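Local coordinates for cell division protein SepF (Methanobrevibacter smithii, PDB 7AL1), which probably anchors the tubulin homologue FtsZ to the membrane during archaeal cell division, the deposited piece being its C-terminal, SepF-family domain, at residues 30-35 / 62-67; 41-46 / 55-60. All blocks are in the same frame, centred on the assembly; numbering follows the deposited sequence.

Interaction 1. Residues 30-35 / 62-67; sequences DQVLEE and KQMRSN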
# COMPACT_ATOMS: atom_id res chain seq x y z
N ASP A 30 -3.80 -14.48 9.23
CA ASP A 30 -4.29 -15.55 8.37
C ASP A 30 -4.28 -15.13 6.89
O ASP A 30 -3.98 -15.94 6.02
CB ASP A 30 -5.68 -15.99 8.81
CG ASP A 30 -5.69 -16.71 10.13
OD1 ASP A 30 -4.60 -17.02 10.64
OD2 ASP A 30 -6.79 -16.95 10.65
N GLN A 31 -4.59 -13.86 6.61
CA GLN A 31 -4.58 -13.39 5.23
C GLN A 31 -3.18 -13.48 4.63
O GLN A 31 -3.01 -13.90 3.48
CB GLN A 31 -5.11 -11.96 5.15
CG GLN A 31 -6.61 -11.91 5.33
CD GLN A 31 -7.31 -12.59 4.16
OE1 GLN A 31 -7.05 -12.27 3.00
NE2 GLN A 31 -8.17 -13.55 4.47
N VAL A 32 -2.18 -13.05 5.38
CA VAL A 32 -0.81 -13.09 4.88
C VAL A 32 -0.31 -14.52 4.78
O VAL A 32 0.24 -14.91 3.75
CB VAL A 32 0.11 -12.25 5.78
CG1 VAL A 32 1.55 -12.30 5.28
CG2 VAL A 32 -0.35 -10.81 5.83
N LEU A 33 -0.52 -15.31 5.84
CA LEU A 33 0.14 -16.63 5.94
C LEU A 33 -0.65 -17.72 5.25
O LEU A 33 -0.05 -18.64 4.67
CB LEU A 33 0.31 -17.00 7.42
CG LEU A 33 1.18 -16.01 8.18
CD1 LEU A 33 1.50 -16.63 9.53
CD2 LEU A 33 2.46 -15.68 7.44
N GLU A 34 -1.97 -17.72 5.38
CA GLU A 34 -2.78 -18.79 4.79
C GLU A 34 -3.26 -18.46 3.39
O GLU A 34 -3.31 -19.33 2.54
CB GLU A 34 -3.97 -19.09 5.69
CG GLU A 34 -3.55 -19.53 7.05
CD GLU A 34 -4.69 -19.83 7.98
OE1 GLU A 34 -5.85 -19.47 7.68
OE2 GLU A 34 -4.44 -20.48 9.01
N GLU A 35 -3.60 -17.21 3.14
CA GLU A 35 -4.09 -16.82 1.82
C GLU A 35 -3.01 -16.22 0.93
O GLU A 35 -3.26 -16.03 -0.27
CB GLU A 35 -5.26 -15.84 1.94
CG GLU A 35 -6.41 -16.31 2.83
CD GLU A 35 -6.99 -17.64 2.38
OE1 GLU A 35 -7.21 -17.82 1.17
OE2 GLU A 35 -7.22 -18.51 3.25
N LYS A 62 6.30 -9.12 13.89
CA LYS A 62 7.65 -9.65 14.08
C LYS A 62 7.70 -11.14 13.76
O LYS A 62 8.60 -11.60 13.05
CB LYS A 62 8.03 -9.41 15.54
CG LYS A 62 9.40 -9.88 15.92
CD LYS A 62 9.58 -9.79 17.44
CE LYS A 62 9.21 -8.43 18.00
NZ LYS A 62 9.83 -7.29 17.25
N GLN A 63 6.71 -11.89 14.25
CA GLN A 63 6.66 -13.33 14.01
C GLN A 63 6.49 -13.63 12.52
O GLN A 63 7.11 -14.57 11.98
CB GLN A 63 5.55 -13.94 14.86
CG GLN A 63 5.47 -15.47 14.85
CD GLN A 63 4.56 -16.04 15.93
OE1 GLN A 63 4.95 -16.94 16.68
NE2 GLN A 63 3.34 -15.51 16.03
N MET A 64 5.67 -12.85 11.82
CA MET A 64 5.49 -13.14 10.40
C MET A 64 6.77 -12.90 9.62
O MET A 64 7.10 -13.66 8.70
CB MET A 64 4.37 -12.30 9.80
CG MET A 64 2.96 -12.71 10.24
SD MET A 64 1.61 -11.94 9.32
CE MET A 64 1.78 -10.34 10.03
N ARG A 65 7.52 -11.85 9.97
CA ARG A 65 8.78 -11.57 9.31
C ARG A 65 9.81 -12.66 9.62
O ARG A 65 10.45 -13.21 8.72
CB ARG A 65 9.31 -10.21 9.74
CG ARG A 65 8.50 -9.05 9.28
CD ARG A 65 9.11 -7.75 9.75
NE ARG A 65 10.29 -7.36 8.97
CZ ARG A 65 11.00 -6.26 9.19
NH1 ARG A 65 10.67 -5.45 10.18
NH2 ARG A 65 12.05 -5.99 8.43
N SER A 66 9.93 -13.01 10.90
CA SER A 66 11.02 -13.88 11.34
C SER A 66 10.79 -15.32 10.92
O SER A 66 11.73 -16.02 10.55
CB SER A 66 11.13 -13.82 12.86
OG SER A 66 11.27 -12.48 13.32
N ASN A 67 9.54 -15.79 11.01
CA ASN A 67 9.26 -17.22 10.86
C ASN A 67 8.55 -17.60 9.58
O ASN A 67 8.53 -18.78 9.23
CB ASN A 67 8.41 -17.69 12.05
CG ASN A 67 9.17 -17.65 13.34
OD1 ASN A 67 10.39 -17.44 13.34
ND2 ASN A 67 8.48 -17.82 14.46
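Met-64 reaches from helix 51-68 across to the C-terminal part of helix 22-33, where Val-32 and Leu-33 receive it. Met-64 buries more surface here than either partner and meets them with different atoms. The sulfur lies over the branch point of Val-32, with SD 3.9 Å from Val-32 CB and 4.1 Å from Val-32 CG1, and so faces the forked end of the valine. Nearer its own backbone, Met-64 CG touches the Leu-33 methyl CD2 at 4.1 Å. An extended chi2 (-169°) carries the sulfur out to Val-32, whereas the bend at chi3 (-73°) turns CE away from the valine. Both pairs meet at a slant, and the contact is wholly apolar. At a separation of 7.8 Å between the alpha carbons of Leu-33 and Met-64, the methionine side chain bridges the two helices. Val-32 and Met-64 are buried and also rest on Ile-86 of strand 81-87, while Leu-33 lies nearer the surface. Two neighbouring helices that both rest on Ile-86 are what a helical layer against one face of a sheet produces, here in the alpha/beta fold of the SepF domain.

Interaction 2. Residues 41-46 / 55-60; sequences LDLSFL and KLAGEK
The junction between strand 39-42 and helix 44-49 sets Leu-43, at the turn, and Leu-46, in the helix, against Ala-57 on helix 51-68, forming part of the apolar core between sheet and helices. The methyl of Ala-57 does all the touching on its side: its CB lies 4.0 Å from Leu-43 CD2 and equally 4.0 Å from Leu-46 CD1. Those two leucine methyls are themselves 4.1 Å apart, Leu-43 CD2 to Leu-46 CD1, so the three carbons make a nearly equilateral cluster. Both leucines place CG anti to the carbonyl carbon (chi1 -70° in Leu-43), with chi2 extended, and thereby present a branch end to the alanine. The alpha carbons of Leu-43 and Ala-57 are 8.2 Å apart, a distance spanned by the leucine reaching to the alanine methyl.

Asp-42, whose side chain is turned away from Ala-57, organises the turn itself. Its OD1 accepts from the backbone N of Ser-44 at 3.0 Å, an Asx turn, the N-H approaching from above the carboxylate plane; the backbone N of Asn-82 binds the same oxygen. This buried carboxylate thus ties the start of helix 44-49, with Leu-43 at its N-cap position, to strand 81-87. Ile-25 of helix 22-33 touches both Leu-46 and Ala-57, and Phe-54 packs on both leucines. A strand that passes through an Asx turn into a short helix, with a longer helix folded back over the junction, here begins the helical crossover linking strands 39-42 and 71-78 of the alpha/beta fold.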
# COMPACT_ATOMS: atom_id res chain seq x y z
N LEU A 41 -2.17 -2.45 6.36
CA LEU A 41 -2.66 -2.50 7.72
C LEU A 41 -2.62 -1.09 8.28
O LEU A 41 -1.58 -0.43 8.22
CB LEU A 41 -1.66 -3.38 8.50
CG LEU A 41 -1.94 -3.73 9.94
CD1 LEU A 41 -3.22 -4.45 10.05
CD2 LEU A 41 -0.81 -4.60 10.46
N ASP A 42 -3.73 -0.63 8.87
CA ASP A 42 -3.79 0.66 9.55
C ASP A 42 -3.89 0.38 11.06
O ASP A 42 -4.93 -0.07 11.53
CB ASP A 42 -4.98 1.50 9.09
CG ASP A 42 -5.07 2.82 9.80
OD1 ASP A 42 -4.21 3.15 10.62
OD2 ASP A 42 -6.06 3.57 9.53
N LEU A 43 -2.80 0.61 11.80
CA LEU A 43 -2.75 0.34 13.22
C LEU A 43 -3.20 1.49 14.10
O LEU A 43 -3.05 1.42 15.32
CB LEU A 43 -1.31 -0.06 13.62
CG LEU A 43 -0.88 -1.43 13.09
CD1 LEU A 43 0.52 -1.74 13.58
CD2 LEU A 43 -1.82 -2.50 13.60
N SER A 44 -3.78 2.53 13.51
CA SER A 44 -4.06 3.74 14.28
C SER A 44 -5.12 3.52 15.35
O SER A 44 -5.06 4.17 16.40
CB SER A 44 -4.49 4.88 13.35
OG SER A 44 -5.66 4.57 12.62
N PHE A 45 -6.12 2.68 15.10
CA PHE A 45 -7.12 2.49 16.14
C PHE A 45 -6.51 1.78 17.35
O PHE A 45 -6.72 2.19 18.50
CB PHE A 45 -8.31 1.69 15.60
CG PHE A 45 -9.36 1.40 16.65
CD1 PHE A 45 -9.26 0.33 17.50
CD2 PHE A 45 -10.47 2.22 16.76
CE1 PHE A 45 -10.26 0.07 18.44
CE2 PHE A 45 -11.45 1.97 17.70
CZ PHE A 45 -11.34 0.89 18.54
N LEU A 46 -5.76 0.70 17.11
CA LEU A 46 -5.09 0.03 18.21
C LEU A 46 -4.14 0.98 18.93
O LEU A 46 -4.09 1.00 20.17
CB LEU A 46 -4.34 -1.20 17.71
CG LEU A 46 -5.17 -2.30 17.05
CD1 LEU A 46 -4.29 -3.50 16.68
CD2 LEU A 46 -6.32 -2.75 17.92
N LYS A 55 0.72 -3.35 20.95
CA LYS A 55 1.98 -4.07 21.11
C LYS A 55 1.88 -5.50 20.58
O LYS A 55 2.81 -5.99 19.92
CB LYS A 55 2.44 -4.06 22.56
CG LYS A 55 3.80 -4.71 22.73
CD LYS A 55 4.67 -3.99 23.75
CE LYS A 55 6.14 -4.31 23.52
NZ LYS A 55 6.75 -3.46 22.46
N LEU A 56 0.76 -6.18 20.84
CA LEU A 56 0.56 -7.53 20.32
C LEU A 56 0.62 -7.55 18.80
O LEU A 56 1.22 -8.46 18.20
CB LEU A 56 -0.80 -8.06 20.76
CG LEU A 56 -1.16 -9.47 20.29
CD1 LEU A 56 -0.11 -10.45 20.79
CD2 LEU A 56 -2.54 -9.90 20.77
N ALA A 57 -0.02 -6.58 18.14
CA ALA A 57 0.07 -6.53 16.69
C ALA A 57 1.52 -6.44 16.24
O ALA A 57 1.93 -7.12 15.30
CB ALA A 57 -0.73 -5.35 16.16
N GLY A 58 2.32 -5.63 16.93
CA GLY A 58 3.73 -5.55 16.58
C GLY A 58 4.45 -6.86 16.77
O GLY A 58 5.31 -7.23 15.97
N GLU A 59 4.07 -7.61 17.81
CA GLU A 59 4.70 -8.91 18.03
C GLU A 59 4.31 -9.90 16.95
O GLU A 59 5.14 -10.71 16.52
CB GLU A 59 4.34 -9.44 19.42
CG GLU A 59 4.98 -8.66 20.55
CD GLU A 59 4.36 -8.96 21.91
OE1 GLU A 59 3.45 -9.81 21.97
OE2 GLU A 59 4.79 -8.34 22.91
N LYS A 60 3.06 -9.85 16.48
CA LYS A 60 2.64 -10.76 15.41
C LYS A 60 3.32 -10.39 14.10
O LYS A 60 3.66 -11.28 13.30
CB LYS A 60 1.12 -10.74 15.26
CG LYS A 60 0.36 -11.17 16.51
CD LYS A 60 0.26 -12.67 16.69
CE LYS A 60 -0.66 -13.01 17.86
NZ LYS A 60 -1.49 -14.23 17.64

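How the interactions relate
From the N terminus the chain runs through strand 13-17, helix 22-33 and strand 39-42, a beta-alpha-beta unit, then through helix 44-49 into helix 51-68. Interaction 2 closes the shorter loop, bringing residues 55-60 back onto 41-46 after eight intervening residues. Interaction 1 closes later and more widely: it joins 62-67 to 30-35 and encloses the whole of interaction 2. Helix 51-68 serves both, its middle facing the strand-to-helix junction and its last turns facing the C-terminal part of helix 22-33. The two centres lie about 14 Å apart, so they join helix 51-68 to the rest of the fold at two separate places along its length.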